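Local coordinates for protein 3-dehydroshikimate dehydratase (Pseudomonas putida, PDB 5HMQ) that catalyses the metal-dependent dehydration of 3-dehydroshikimate to protocatechuate, a step in bacterial breakdown of quinate and shikimate, at residues Tyr135-Trp140 and Gln148-Leu153; Ala106-Asp111 and Gly141-Thr146; Gln63-Phe68 and Val98-Asn103; Ser168-Ser173 and Glu206-Phe211. One frame throughout, in Å; residues are numbered along the deposited sequence.

Contact 1 of 4, residues Tyr135-Trp140 and Gln148-Leu153; sequences YEALAW and QQVWNL. With MG (magnesium ion), chain K.
V150 spreads its two methyl groups over the end of strand 132-136. CG2 meets A137 CB at 3.5 Å, while CG1 lies 3.7 Å from Y135 CD2. A beta-branched valine suits this place because its fork serves both Y135, in the strand, and A137, just past its end; with CG1 anti to the backbone N (chi1 163°), CG2 is left for A137. One helical turn on, L153 extends the apolar surface, its CD1 approaching Y135 CE2 at 4.1 Å. Between the two residues facing the helix, E136 turns to the other side of the strand, into the barrel, where OE1 binds the catalytic magnesium ion at 2.1 Å; D167, Q193, E241 and two waters complete its six ligands. The phenol of Y135 remains satisfied, its OH hydrogen-bonded to E69. Strand 132-136 and helix 147-157 belong to one beta-alpha-beta unit of the TIM barrel. Strand 97-101 pairs alongside through backbone bonds to E136, and helix 112-128 closes over Y135 and L153.

Contact 2 of 4, residues Ala106-Asp111 and Gly141-Thr146; sequences ADALGD and GRHVNT
H143 and G110 bring two loops together, their CA atoms 5.7 Å apart, with those of R142 and A106, earlier in each loop, at 6.6 Å; the loops follow strands 97-101 and 132-136 of the TIM barrel and lead into helices 112-128 and 147-157. The imidazole of H143 is held at its edge and on both faces. At the edge, NE2 donates to A108 O over 2.6 Å, with an N-H...O angle of 168°. The carbonyl oxygen lies close to the ring plane, although the donor stands well above the carbonyl plane. G110 CA rests over the middle of one face, 3.3 Å from the ring centroid, in a CH-pi contact; glycine suits this position because no CB stands between its backbone and the ring. The methylene CG of R142 covers the opposite face. The arginine chain bends at chi2 (76°), which carries NE back toward the other loop, where it donates to A106 O at 3.3 Å through a less straight bond of 143°. A106 and A108 are small residues that offer mainly their carbonyls. Since both side chains donate to main-chain oxygens, the contact depends on the backbone path of 106-111, not on that loop's side chains. The short bond from NE2 to A108 O would be expected to favour the ring form with a proton on NE2, and exposed R142 to add positive charge here.

Contact 3 of 4, residues Gln63-Phe68 and Val98-Asn103; sequences QPFRDF and VLVCSN
F65 and V100 form the register of two neighbouring parallel barrel strands. F65 N donates to L99 O (2.9 Å), and F65 O in turn receives C101 N (3.2 Å). On the outer side of the sheet, CG2 of V100 lies alongside F65, 4.0 Å from its CB, and V98 CG2 comes against the same CB from another direction, at 4.1 Å. F65's ring is carried onward by chi1 (-168°), toward R82 of helix 76-93 and a cation-pi contact. On the other face, C101 SG rests over the notch between P64 CB and R66 CG, 3.8 Å from the latter; a small side chain suits the place. Nearer the strand starts, Q63 CB meets L99 CB, and Q63's amide reaches E32 and the metal ligand E241. Past the strand pairing, water 3 links the two backbones, accepting from F68 N and donating to C101 O. D67 OD1 and N103 OD1 stand 3.1 Å apart without bonding, both being acceptors. Each oxygen has its own donor, V104 N for D67 OD1 and Q105 N for N103 OD1, and D67 OD2 takes a further bond from Q105 NE2; separate N-H groups thus probably offset the repulsion where these two buried loops meet.

Contact 4 of 4, residues Ser168-Ser173 and Glu206-Phe211; sequences SFHTLS and EWSRHF
F169 and W207 each set CG anti to the backbone N (chi1 -179° and -174°), which sends both rings into the space between two helices of the TIM barrel. The rings form a T-shaped pair, with planes at 79°: F169 turns its edge to the face of W207, its CZ lying 3.5 Å from W207 CG. Broad aromatics suit helices whose axes stay 11.0 Å apart. S208, with a side chain small enough to admit the phenyl rim, places CB 3.3 Å from F169 CE1; its hydroxyl bonds R212. Next to F169, H170 instead directs its imidazole toward the metal site, close to D167 and E136. At the second helix's far side, E206 and R209 form a salt bridge and reach the other subunit, where E206 also pairs with R597 of that subunit. S173 occupies the corner between the rings, its CB over the six-membered ring of W207 and against a face of F169, while its OG donates to F169 O at 2.8 Å.

In the fold
All four contacts lie in the N-terminal TIM barrel. Contacts 1, 3 and 4 are buried, whereas contact 2 is at the surface. Contacts 1 and 3 share a sheet, in which strands 97-101 and 132-136 are neighbours; contact 2 ties together the loops that follow these same strands, and S102 OG of contact 3 reaches V144 O of contact 2. Contact 4 meets contact 1 where H170 packs on L138 and W140 beside the metal. Chemistry follows place: methyl packing between strand and helix, main-chain pairing between strands, aromatic packing between helices, and side-chain-to-carbonyl bonds at the rim. Contacts 3 and 4 also touch the second subunit, which contacts 1 and 2 do not.

Contact 1 of 4, residues Tyr135-Trp140 and Gln148-Leu153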
loop_
_atom_site.group_PDB
_atom_site.type_symbol
_atom_site.label_atom_id
_atom_site.label_comp_id
_atom_site.label_asym_id
_atom_site.label_seq_id
_atom_site.Cartn_x
_atom_site.Cartn_y
_atom_site.Cartn_z
ATOM N N TYR C 135 -31.951 -6.545 11.405
ATOM C CA TYR C 135 -31.983 -5.118 11.700
ATOM C C TYR C 135 -30.709 -4.725 12.442
ATOM O O TYR C 135 -30.414 -5.274 13.509
ATOM C CB TYR C 135 -33.226 -4.779 12.524
ATOM C CG TYR C 135 -33.501 -3.301 12.701
ATOM C CD1 TYR C 135 -33.341 -2.409 11.647
ATOM C CD2 TYR C 135 -33.949 -2.805 13.918
ATOM C CE1 TYR C 135 -33.605 -1.057 11.809
ATOM C CE2 TYR C 135 -34.213 -1.459 14.089
ATOM C CZ TYR C 135 -34.042 -0.590 13.033
ATOM O OH TYR C 135 -34.309 0.750 13.208
ATOM N N GLU C 136 -29.961 -3.779 11.875
ATOM C CA GLU C 136 -28.697 -3.314 12.434
ATOM C C GLU C 136 -28.797 -1.832 12.762
ATOM O O GLU C 136 -29.283 -1.043 11.944
ATOM C CB GLU C 136 -27.539 -3.540 11.457
ATOM C CG GLU C 136 -26.205 -2.973 11.934
ATOM C CD GLU C 136 -25.206 -2.796 10.807
ATOM O OE1 GLU C 136 -24.082 -3.333 10.911
ATOM O OE2 GLU C 136 -25.554 -2.133 9.808
ATOM N N ALA C 137 -28.338 -1.456 13.951
ATOM C CA ALA C 137 -28.274 -0.055 14.350
ATOM C C ALA C 137 -26.951 0.545 13.893
ATOM O O ALA C 137 -25.878 0.039 14.243
ATOM C CB ALA C 137 -28.422 0.093 15.863
ATOM N N LEU C 138 -27.025 1.606 13.100
ATOM C CA LEU C 138 -25.851 2.422 12.838
ATOM C C LEU C 138 -25.601 3.332 14.032
ATOM O O LEU C 138 -26.540 3.878 14.615
ATOM C CB LEU C 138 -26.039 3.251 11.568
ATOM C CG LEU C 138 -26.305 2.455 10.289
ATOM C CD1 LEU C 138 -26.552 3.392 9.116
ATOM C CD2 LEU C 138 -25.155 1.507 9.989
ATOM N N ALA C 139 -24.327 3.486 14.402
ATOM C CA ALA C 139 -23.982 4.328 15.544
ATOM C C ALA C 139 -24.437 5.771 15.365
ATOM O O ALA C 139 -24.546 6.499 16.356
ATOM C CB ALA C 139 -22.475 4.284 15.796
ATOM N N TRP C 140 -24.706 6.198 14.131
ATOM C CA TRP C 140 -25.199 7.539 13.847
ATOM C C TRP C 140 -26.655 7.538 13.388
ATOM O O TRP C 140 -27.087 8.473 12.706
ATOM C CB TRP C 140 -24.313 8.215 12.798
ATOM C CG TRP C 140 -24.131 7.391 11.564
ATOM C CD1 TRP C 140 -24.889 7.432 10.432
ATOM C CD2 TRP C 140 -23.124 6.397 11.338
ATOM N NE1 TRP C 140 -24.416 6.526 9.513
ATOM C CE2 TRP C 140 -23.336 5.874 10.048
ATOM C CE3 TRP C 140 -22.064 5.897 12.104
ATOM C CZ2 TRP C 140 -22.523 4.881 9.500
ATOM C CZ3 TRP C 140 -21.261 4.910 11.562
ATOM C CH2 TRP C 140 -21.494 4.412 10.270
ATOM N N GLN C 148 -29.520 -2.253 21.950
ATOM C CA GLN C 148 -30.635 -2.343 22.889
ATOM C C GLN C 148 -31.931 -1.845 22.261
ATOM O O GLN C 148 -32.983 -2.477 22.412
ATOM C CB GLN C 148 -30.321 -1.552 24.159
ATOM C CG GLN C 148 -29.146 -2.085 24.963
ATOM C CD GLN C 148 -27.824 -1.478 24.530
ATOM O OE1 GLN C 148 -27.664 -1.058 23.384
ATOM N NE2 GLN C 148 -26.868 -1.424 25.450
ATOM N N GLN C 149 -31.874 -0.716 21.550
ATOM C CA GLN C 149 -33.058 -0.213 20.858
ATOM C C GLN C 149 -33.494 -1.162 19.749
ATOM O O GLN C 149 -34.695 -1.340 19.515
ATOM C CB GLN C 149 -32.792 1.180 20.293
ATOM C CG GLN C 149 -32.567 2.250 21.345
ATOM C CD GLN C 149 -31.978 3.518 20.758
ATOM O OE1 GLN C 149 -30.824 3.540 20.330
ATOM N NE2 GLN C 149 -32.771 4.584 20.738
ATOM N N VAL C 150 -32.533 -1.764 19.047
ATOM C CA VAL C 150 -32.864 -2.726 17.998
ATOM C C VAL C 150 -33.649 -3.892 18.581
ATOM O O VAL C 150 -34.711 -4.266 18.071
ATOM C CB VAL C 150 -31.587 -3.207 17.286
ATOM C CG1 VAL C 150 -31.862 -4.489 16.509
ATOM C CG2 VAL C 150 -31.071 -2.132 16.361
ATOM N N TRP C 151 -33.136 -4.483 19.662
ATOM C CA TRP C 151 -33.823 -5.613 20.276
ATOM C C TRP C 151 -35.182 -5.198 20.827
ATOM O O TRP C 151 -36.145 -5.971 20.762
ATOM C CB TRP C 151 -32.958 -6.224 21.379
ATOM C CG TRP C 151 -33.692 -7.227 22.221
ATOM C CD1 TRP C 151 -33.815 -7.222 23.580
ATOM C CD2 TRP C 151 -34.407 -8.381 21.756
ATOM N NE1 TRP C 151 -34.562 -8.300 23.990
ATOM C CE2 TRP C 151 -34.938 -9.027 22.890
ATOM C CE3 TRP C 151 -34.651 -8.930 20.492
ATOM C CZ2 TRP C 151 -35.698 -10.191 22.800
ATOM C CZ3 TRP C 151 -35.405 -10.087 20.403
ATOM C CH2 TRP C 151 -35.919 -10.705 21.550
ATOM N N ASN C 152 -35.283 -3.980 21.362
ATOM C CA ASN C 152 -36.571 -3.483 21.839
ATOM C C ASN C 152 -37.610 -3.508 20.725
ATOM O O ASN C 152 -38.737 -3.975 20.919
ATOM C CB ASN C 152 -36.419 -2.062 22.385
ATOM C CG ASN C 152 -37.700 -1.534 23.013
ATOM O OD1 ASN C 152 -38.681 -2.263 23.162
ATOM N ND2 ASN C 152 -37.711 -0.249 23.342
ATOM N N LEU C 153 -37.242 -3.011 19.541
ATOM C CA LEU C 153 -38.189 -2.967 18.432
ATOM C C LEU C 153 -38.419 -4.355 17.845
ATOM O O LEU C 153 -39.554 -4.711 17.509
ATOM C CB LEU C 153 -37.692 -2.002 17.356
ATOM C CG LEU C 153 -37.517 -0.546 17.792
ATOM C CD1 LEU C 153 -36.910 0.292 16.675
ATOM C CD2 LEU C 153 -38.844 0.040 18.246
HETATM MG MG MG K . -22.264 -3.362 9.943
HETATM O O HOH W 1 -23.341 -3.546 8.234
HETATM O O HOH W 2 -22.201 -1.421 9.565
#

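Contact 2 of 4, residues Ala106-Asp111 and Gly141-Thr146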
loop_
_atom_site.group_PDB
_atom_site.type_symbol
_atom_site.label_atom_id
_atom_site.label_comp_id
_atom_site.label_asym_id
_atom_site.label_seq_id
_atom_site.Cartn_x
_atom_site.Cartn_y
_atom_site.Cartn_z
ATOM N N ALA C 106 -32.803 12.899 8.321
ATOM C CA ALA C 106 -33.112 13.853 9.380
ATOM C C ALA C 106 -34.613 13.974 9.607
ATOM O O ALA C 106 -35.050 14.218 10.736
ATOM C CB ALA C 106 -32.510 15.219 9.051
ATOM N N ASP C 107 -35.411 13.806 8.553
ATOM C CA ASP C 107 -36.862 13.911 8.623
ATOM C C ASP C 107 -37.541 12.566 8.878
ATOM O O ASP C 107 -38.732 12.418 8.579
ATOM C CB ASP C 107 -37.400 14.539 7.335
ATOM C CG ASP C 107 -36.989 13.769 6.097
ATOM O OD1 ASP C 107 -36.045 12.954 6.188
ATOM O OD2 ASP C 107 -37.605 13.983 5.029
ATOM N N ALA C 108 -36.817 11.598 9.435
ATOM C CA ALA C 108 -37.363 10.274 9.694
ATOM C C ALA C 108 -38.222 10.287 10.952
ATOM O O ALA C 108 -37.921 10.990 11.921
ATOM C CB ALA C 108 -36.238 9.248 9.838
ATOM N N LEU C 109 -39.297 9.504 10.936
ATOM C CA LEU C 109 -40.210 9.477 12.069
ATOM C C LEU C 109 -39.605 8.619 13.173
ATOM O O LEU C 109 -38.982 7.589 12.904
ATOM C CB LEU C 109 -41.568 8.892 11.664
ATOM C CG LEU C 109 -42.311 9.480 10.462
ATOM C CD1 LEU C 109 -43.622 8.729 10.189
ATOM C CD2 LEU C 109 -42.519 10.969 10.546
ATOM N N GLY C 110 -39.798 9.042 14.422
ATOM C CA GLY C 110 -39.226 8.309 15.537
ATOM C C GLY C 110 -40.183 7.679 16.532
ATOM O O GLY C 110 -39.737 7.157 17.558
ATOM N N ASP C 111 -41.488 7.728 16.267
ATOM C CA ASP C 111 -42.453 7.131 17.188
ATOM C C ASP C 111 -42.194 5.638 17.336
ATOM O O ASP C 111 -42.123 4.908 16.343
ATOM C CB ASP C 111 -43.888 7.368 16.713
ATOM C CG ASP C 111 -44.918 6.836 17.691
ATOM O OD1 ASP C 111 -44.813 7.156 18.896
ATOM O OD2 ASP C 111 -45.825 6.095 17.261
ATOM N N GLY C 141 -27.413 6.503 13.741
ATOM C CA GLY C 141 -28.821 6.471 13.386
ATOM C C GLY C 141 -29.591 7.624 14.002
ATOM O O GLY C 141 -29.306 8.073 15.113
ATOM N N ARG C 142 -30.590 8.106 13.257
ATOM C CA ARG C 142 -31.371 9.252 13.714
ATOM C C ARG C 142 -32.171 8.935 14.973
ATOM O O ARG C 142 -32.209 9.741 15.910
ATOM C CB ARG C 142 -32.293 9.737 12.597
ATOM C CG ARG C 142 -33.146 10.905 13.022
ATOM C CD ARG C 142 -32.372 12.203 13.069
ATOM N NE ARG C 142 -33.270 13.327 13.309
ATOM C CZ ARG C 142 -33.806 13.607 14.495
ATOM N NH1 ARG C 142 -33.537 12.846 15.550
ATOM N NH2 ARG C 142 -34.616 14.650 14.629
ATOM N N HIS C 143 -32.822 7.777 15.015
ATOM C CA HIS C 143 -33.614 7.373 16.170
ATOM C C HIS C 143 -33.142 6.081 16.816
ATOM O O HIS C 143 -33.372 5.888 18.011
ATOM C CB HIS C 143 -35.095 7.218 15.788
ATOM C CG HIS C 143 -35.713 8.459 15.224
ATOM N ND1 HIS C 143 -35.874 9.611 15.962
ATOM C CD2 HIS C 143 -36.210 8.729 13.993
ATOM C CE1 HIS C 143 -36.446 10.536 15.212
ATOM N NE2 HIS C 143 -36.660 10.026 14.013
ATOM N N VAL C 144 -32.496 5.194 16.064
ATOM C CA VAL C 144 -32.030 3.906 16.569
ATOM C C VAL C 144 -30.531 3.828 16.317
ATOM O O VAL C 144 -30.092 3.761 15.162
ATOM C CB VAL C 144 -32.760 2.734 15.901
ATOM C CG1 VAL C 144 -32.214 1.409 16.406
ATOM C CG2 VAL C 144 -34.258 2.832 16.146
ATOM N N ASN C 145 -29.740 3.822 17.395
ATOM C CA ASN C 145 -28.293 3.770 17.239
ATOM C C ASN C 145 -27.612 2.823 18.221
ATOM O O ASN C 145 -26.382 2.873 18.349
ATOM C CB ASN C 145 -27.695 5.178 17.370
ATOM C CG ASN C 145 -27.689 5.680 18.801
ATOM O OD1 ASN C 145 -28.630 5.444 19.560
ATOM N ND2 ASN C 145 -26.630 6.388 19.175
ATOM N N THR C 146 -28.357 1.956 18.905
ATOM C CA THR C 146 -27.779 0.979 19.819
ATOM C C THR C 146 -28.458 -0.363 19.586
ATOM O O THR C 146 -29.576 -0.431 19.070
ATOM C CB THR C 146 -27.942 1.384 21.291
ATOM O OG1 THR C 146 -29.334 1.481 21.610
ATOM C CG2 THR C 146 -27.270 2.723 21.563
#

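Contact 3 of 4, residues Gln63-Phe68 and Val98-Asn103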
loop_
_atom_site.group_PDB
_atom_site.type_symbol
_atom_site.label_atom_id
_atom_site.label_comp_id
_atom_site.label_asym_id
_atom_site.label_seq_id
_atom_site.Cartn_x
_atom_site.Cartn_y
_atom_site.Cartn_z
ATOM N N GLN C 63 -26.484 -7.064 1.591
ATOM C CA GLN C 63 -26.487 -5.795 2.317
ATOM C C GLN C 63 -25.907 -4.667 1.463
ATOM O O GLN C 63 -25.138 -4.924 0.535
ATOM C CB GLN C 63 -25.698 -5.936 3.626
ATOM C CG GLN C 63 -24.217 -6.238 3.444
ATOM C CD GLN C 63 -23.320 -5.206 4.103
ATOM O OE1 GLN C 63 -23.598 -4.009 4.060
ATOM N NE2 GLN C 63 -22.240 -5.668 4.723
ATOM N N PRO C 64 -26.278 -3.410 1.765
ATOM C CA PRO C 64 -27.228 -3.001 2.802
ATOM C C PRO C 64 -28.567 -2.519 2.251
ATOM O O PRO C 64 -28.699 -2.284 1.050
ATOM C CB PRO C 64 -26.490 -1.855 3.485
ATOM C CG PRO C 64 -25.772 -1.179 2.338
ATOM C CD PRO C 64 -25.496 -2.255 1.286
ATOM N N PHE C 65 -29.550 -2.379 3.137
ATOM C CA PHE C 65 -30.851 -1.800 2.815
ATOM C C PHE C 65 -31.078 -0.632 3.766
ATOM O O PHE C 65 -31.286 -0.835 4.967
ATOM C CB PHE C 65 -31.961 -2.843 2.927
ATOM C CG PHE C 65 -33.273 -2.398 2.345
ATOM C CD1 PHE C 65 -34.143 -1.610 3.081
ATOM C CD2 PHE C 65 -33.627 -2.749 1.054
ATOM C CE1 PHE C 65 -35.350 -1.198 2.548
ATOM C CE2 PHE C 65 -34.831 -2.336 0.512
ATOM C CZ PHE C 65 -35.693 -1.559 1.262
ATOM N N ARG C 66 -31.040 0.585 3.230
ATOM C CA ARG C 66 -30.967 1.790 4.042
ATOM C C ARG C 66 -32.336 2.445 4.179
ATOM O O ARG C 66 -33.203 2.305 3.312
ATOM C CB ARG C 66 -29.988 2.792 3.426
ATOM C CG ARG C 66 -28.586 2.248 3.217
ATOM C CD ARG C 66 -27.712 3.241 2.461
ATOM N NE ARG C 66 -26.404 2.678 2.140
ATOM C CZ ARG C 66 -25.354 2.697 2.954
ATOM N NH1 ARG C 66 -25.452 3.251 4.153
ATOM N NH2 ARG C 66 -24.208 2.154 2.567
ATOM N N ASP C 67 -32.507 3.171 5.285
ATOM C CA ASP C 67 -33.635 4.069 5.520
ATOM C C ASP C 67 -34.988 3.482 5.132
ATOM O O ASP C 67 -35.578 3.894 4.127
ATOM C CB ASP C 67 -33.416 5.382 4.763
ATOM C CG ASP C 67 -32.040 5.969 5.007
ATOM O OD1 ASP C 67 -31.537 5.852 6.145
ATOM O OD2 ASP C 67 -31.461 6.541 4.060
ATOM N N PHE C 68 -35.497 2.535 5.921
ATOM C CA PHE C 68 -36.838 1.999 5.715
ATOM C C PHE C 68 -37.791 2.478 6.804
ATOM O O PHE C 68 -38.739 3.209 6.512
ATOM C CB PHE C 68 -36.824 0.472 5.653
ATOM C CG PHE C 68 -38.191 -0.128 5.495
ATOM C CD1 PHE C 68 -38.777 -0.235 4.244
ATOM C CD2 PHE C 68 -38.905 -0.560 6.604
ATOM C CE1 PHE C 68 -40.042 -0.776 4.101
ATOM C CE2 PHE C 68 -40.169 -1.098 6.467
ATOM C CZ PHE C 68 -40.738 -1.208 5.215
ATOM N N VAL C 98 -31.196 -10.334 4.503
ATOM C CA VAL C 98 -30.811 -8.992 4.085
ATOM C C VAL C 98 -30.647 -8.127 5.327
ATOM O O VAL C 98 -31.441 -8.219 6.270
ATOM C CB VAL C 98 -31.840 -8.374 3.111
ATOM C CG1 VAL C 98 -33.241 -8.419 3.700
ATOM C CG2 VAL C 98 -31.449 -6.946 2.735
ATOM N N LEU C 99 -29.600 -7.306 5.336
ATOM C CA LEU C 99 -29.334 -6.399 6.443
ATOM C C LEU C 99 -30.049 -5.076 6.202
ATOM O O LEU C 99 -29.892 -4.459 5.144
ATOM C CB LEU C 99 -27.828 -6.173 6.609
ATOM C CG LEU C 99 -27.306 -5.337 7.786
ATOM C CD1 LEU C 99 -25.904 -5.789 8.158
ATOM C CD2 LEU C 99 -27.304 -3.842 7.486
ATOM N N VAL C 100 -30.834 -4.650 7.183
ATOM C CA VAL C 100 -31.490 -3.351 7.172
ATOM C C VAL C 100 -30.826 -2.512 8.253
ATOM O O VAL C 100 -30.916 -2.837 9.444
ATOM C CB VAL C 100 -33.002 -3.467 7.406
ATOM C CG1 VAL C 100 -33.621 -2.090 7.606
ATOM C CG2 VAL C 100 -33.669 -4.192 6.245
ATOM N N CYS C 101 -30.144 -1.444 7.849
ATOM C CA CYS C 101 -29.488 -0.566 8.804
ATOM C C CYS C 101 -30.408 0.596 9.156
ATOM O O CYS C 101 -31.177 1.082 8.322
ATOM C CB CYS C 101 -28.151 -0.052 8.260
ATOM S SG CYS C 101 -28.190 0.577 6.570
ATOM N N SER C 102 -30.325 1.030 10.410
ATOM C CA SER C 102 -31.288 1.983 10.942
ATOM C C SER C 102 -31.276 3.284 10.148
ATOM O O SER C 102 -30.263 3.676 9.562
ATOM C CB SER C 102 -30.997 2.257 12.419
ATOM O OG SER C 102 -29.663 2.700 12.609
ATOM N N ASN C 103 -32.429 3.950 10.132
ATOM C CA ASN C 103 -32.617 5.145 9.320
ATOM C C ASN C 103 -31.682 6.261 9.768
ATOM O O ASN C 103 -31.453 6.463 10.963
ATOM C CB ASN C 103 -34.072 5.612 9.415
ATOM C CG ASN C 103 -34.519 6.390 8.194
ATOM O OD1 ASN C 103 -33.791 7.245 7.689
ATOM N ND2 ASN C 103 -35.727 6.108 7.721
HETATM O O HOH W 3 -33.860 2.014 7.989
#

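Contact 4 of 4, residues Ser168-Ser173 and Glu206-Phe211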
loop_
_atom_site.group_PDB
_atom_site.type_symbol
_atom_site.label_atom_id
_atom_site.label_comp_id
_atom_site.label_asym_id
_atom_site.label_seq_id
_atom_site.Cartn_x
_atom_site.Cartn_y
_atom_site.Cartn_z
ATOM N N SER C 168 -19.815 -5.100 15.939
ATOM C CA SER C 168 -18.973 -4.760 17.082
ATOM C C SER C 168 -18.533 -3.302 17.056
ATOM O O SER C 168 -18.398 -2.682 18.118
ATOM C CB SER C 168 -17.752 -5.680 17.137
ATOM O OG SER C 168 -16.935 -5.519 15.992
ATOM N N PHE C 169 -18.316 -2.726 15.873
ATOM C CA PHE C 169 -17.888 -1.332 15.831
ATOM C C PHE C 169 -19.007 -0.399 16.277
ATOM O O PHE C 169 -18.783 0.507 17.086
ATOM C CB PHE C 169 -17.404 -0.938 14.435
ATOM C CG PHE C 169 -16.934 0.491 14.357
ATOM C CD1 PHE C 169 -17.835 1.527 14.155
ATOM C CD2 PHE C 169 -15.595 0.801 14.528
ATOM C CE1 PHE C 169 -17.409 2.836 14.119
ATOM C CE2 PHE C 169 -15.163 2.112 14.482
ATOM C CZ PHE C 169 -16.070 3.129 14.273
ATOM N N HIS C 170 -20.217 -0.593 15.745
ATOM C CA HIS C 170 -21.318 0.308 16.074
ATOM C C HIS C 170 -21.623 0.298 17.566
ATOM O O HIS C 170 -22.056 1.316 18.117
ATOM C CB HIS C 170 -22.566 -0.066 15.272
ATOM C CG HIS C 170 -22.459 0.235 13.809
ATOM N ND1 HIS C 170 -22.177 1.495 13.326
ATOM C CD2 HIS C 170 -22.599 -0.561 12.723
ATOM C CE1 HIS C 170 -22.148 1.461 12.005
ATOM N NE2 HIS C 170 -22.400 0.226 11.615
ATOM N N THR C 171 -21.403 -0.834 18.233
ATOM C CA THR C 171 -21.640 -0.909 19.669
ATOM C C THR C 171 -20.472 -0.328 20.461
ATOM O O THR C 171 -20.672 0.497 21.358
ATOM C CB THR C 171 -21.901 -2.360 20.081
ATOM O OG1 THR C 171 -23.119 -2.814 19.479
ATOM C CG2 THR C 171 -22.014 -2.471 21.597
ATOM N N LEU C 172 -19.247 -0.751 20.150
ATOM C CA LEU C 172 -18.095 -0.354 20.953
ATOM C C LEU C 172 -17.603 1.059 20.650
ATOM O O LEU C 172 -16.952 1.663 21.510
ATOM C CB LEU C 172 -16.955 -1.357 20.767
ATOM C CG LEU C 172 -17.248 -2.780 21.253
ATOM C CD1 LEU C 172 -16.010 -3.659 21.148
ATOM C CD2 LEU C 172 -17.771 -2.759 22.681
ATOM N N SER C 173 -17.899 1.604 19.465
ATOM C CA SER C 173 -17.493 2.978 19.177
ATOM C C SER C 173 -18.245 3.977 20.045
ATOM O O SER C 173 -17.719 5.055 20.344
ATOM C CB SER C 173 -17.714 3.305 17.700
ATOM O OG SER C 173 -19.090 3.249 17.365
ATOM N N GLU C 206 -17.169 9.084 10.291
ATOM C CA GLU C 206 -15.856 9.071 9.654
ATOM C C GLU C 206 -14.942 8.039 10.300
ATOM O O GLU C 206 -14.113 7.428 9.616
ATOM C CB GLU C 206 -15.229 10.464 9.728
ATOM C CG GLU C 206 -16.129 11.597 9.251
ATOM C CD GLU C 206 -16.253 11.663 7.741
ATOM O OE1 GLU C 206 -15.396 11.081 7.041
ATOM O OE2 GLU C 206 -17.211 12.302 7.253
ATOM N N TRP C 207 -15.081 7.838 11.613
ATOM C CA TRP C 207 -14.349 6.784 12.309
ATOM C C TRP C 207 -14.649 5.415 11.709
ATOM O O TRP C 207 -13.737 4.608 11.495
ATOM C CB TRP C 207 -14.713 6.831 13.796
ATOM C CG TRP C 207 -13.951 5.916 14.710
ATOM C CD1 TRP C 207 -12.887 5.123 14.395
ATOM C CD2 TRP C 207 -14.198 5.720 16.107
ATOM N NE1 TRP C 207 -12.464 4.436 15.508
ATOM C CE2 TRP C 207 -13.254 4.786 16.572
ATOM C CE3 TRP C 207 -15.132 6.241 17.008
ATOM C CZ2 TRP C 207 -13.213 4.363 17.900
ATOM C CZ3 TRP C 207 -15.092 5.819 18.324
ATOM C CH2 TRP C 207 -14.140 4.890 18.758
ATOM N N SER C 208 -15.923 5.140 11.420
ATOM C CA SER C 208 -16.290 3.859 10.826
ATOM C C SER C 208 -15.849 3.767 9.373
ATOM O O SER C 208 -15.469 2.687 8.908
ATOM C CB SER C 208 -17.802 3.649 10.919
ATOM O OG SER C 208 -18.194 2.453 10.270
ATOM N N ARG C 209 -15.879 4.889 8.653
ATOM C CA ARG C 209 -15.599 4.873 7.222
ATOM C C ARG C 209 -14.157 4.474 6.932
ATOM O O ARG C 209 -13.899 3.707 5.997
ATOM C CB ARG C 209 -15.892 6.252 6.624
ATOM C CG ARG C 209 -15.447 6.412 5.178
ATOM C CD ARG C 209 -15.907 7.731 4.560
ATOM N NE ARG C 209 -17.344 7.792 4.299
ATOM C CZ ARG C 209 -18.147 8.743 4.767
ATOM N NH1 ARG C 209 -17.652 9.716 5.522
ATOM N NH2 ARG C 209 -19.440 8.724 4.477
ATOM N N HIS C 210 -13.205 4.961 7.731
ATOM C CA HIS C 210 -11.801 4.863 7.369
ATOM C C HIS C 210 -10.951 3.972 8.266
ATOM O O HIS C 210 -9.877 3.549 7.829
ATOM C CB HIS C 210 -11.158 6.259 7.351
ATOM C CG HIS C 210 -11.786 7.208 6.378
ATOM N ND1 HIS C 210 -11.669 7.061 5.012
ATOM C CD2 HIS C 210 -12.517 8.331 6.574
ATOM C CE1 HIS C 210 -12.311 8.046 4.409
ATOM N NE2 HIS C 210 -12.834 8.831 5.334
ATOM N N PHE C 211 -11.373 3.679 9.497
ATOM C CA PHE C 211 -10.465 3.055 10.456
ATOM C C PHE C 211 -10.880 1.672 10.940
ATOM O O PHE C 211 -10.261 1.155 11.878
ATOM C CB PHE C 211 -10.242 3.987 11.647
ATOM C CG PHE C 211 -9.551 5.260 11.275
ATOM C CD1 PHE C 211 -8.171 5.302 11.183
ATOM C CD2 PHE C 211 -10.272 6.403 10.987
ATOM C CE1 PHE C 211 -7.520 6.464 10.824
ATOM C CE2 PHE C 211 -9.624 7.570 10.631
ATOM C CZ PHE C 211 -8.245 7.599 10.550
#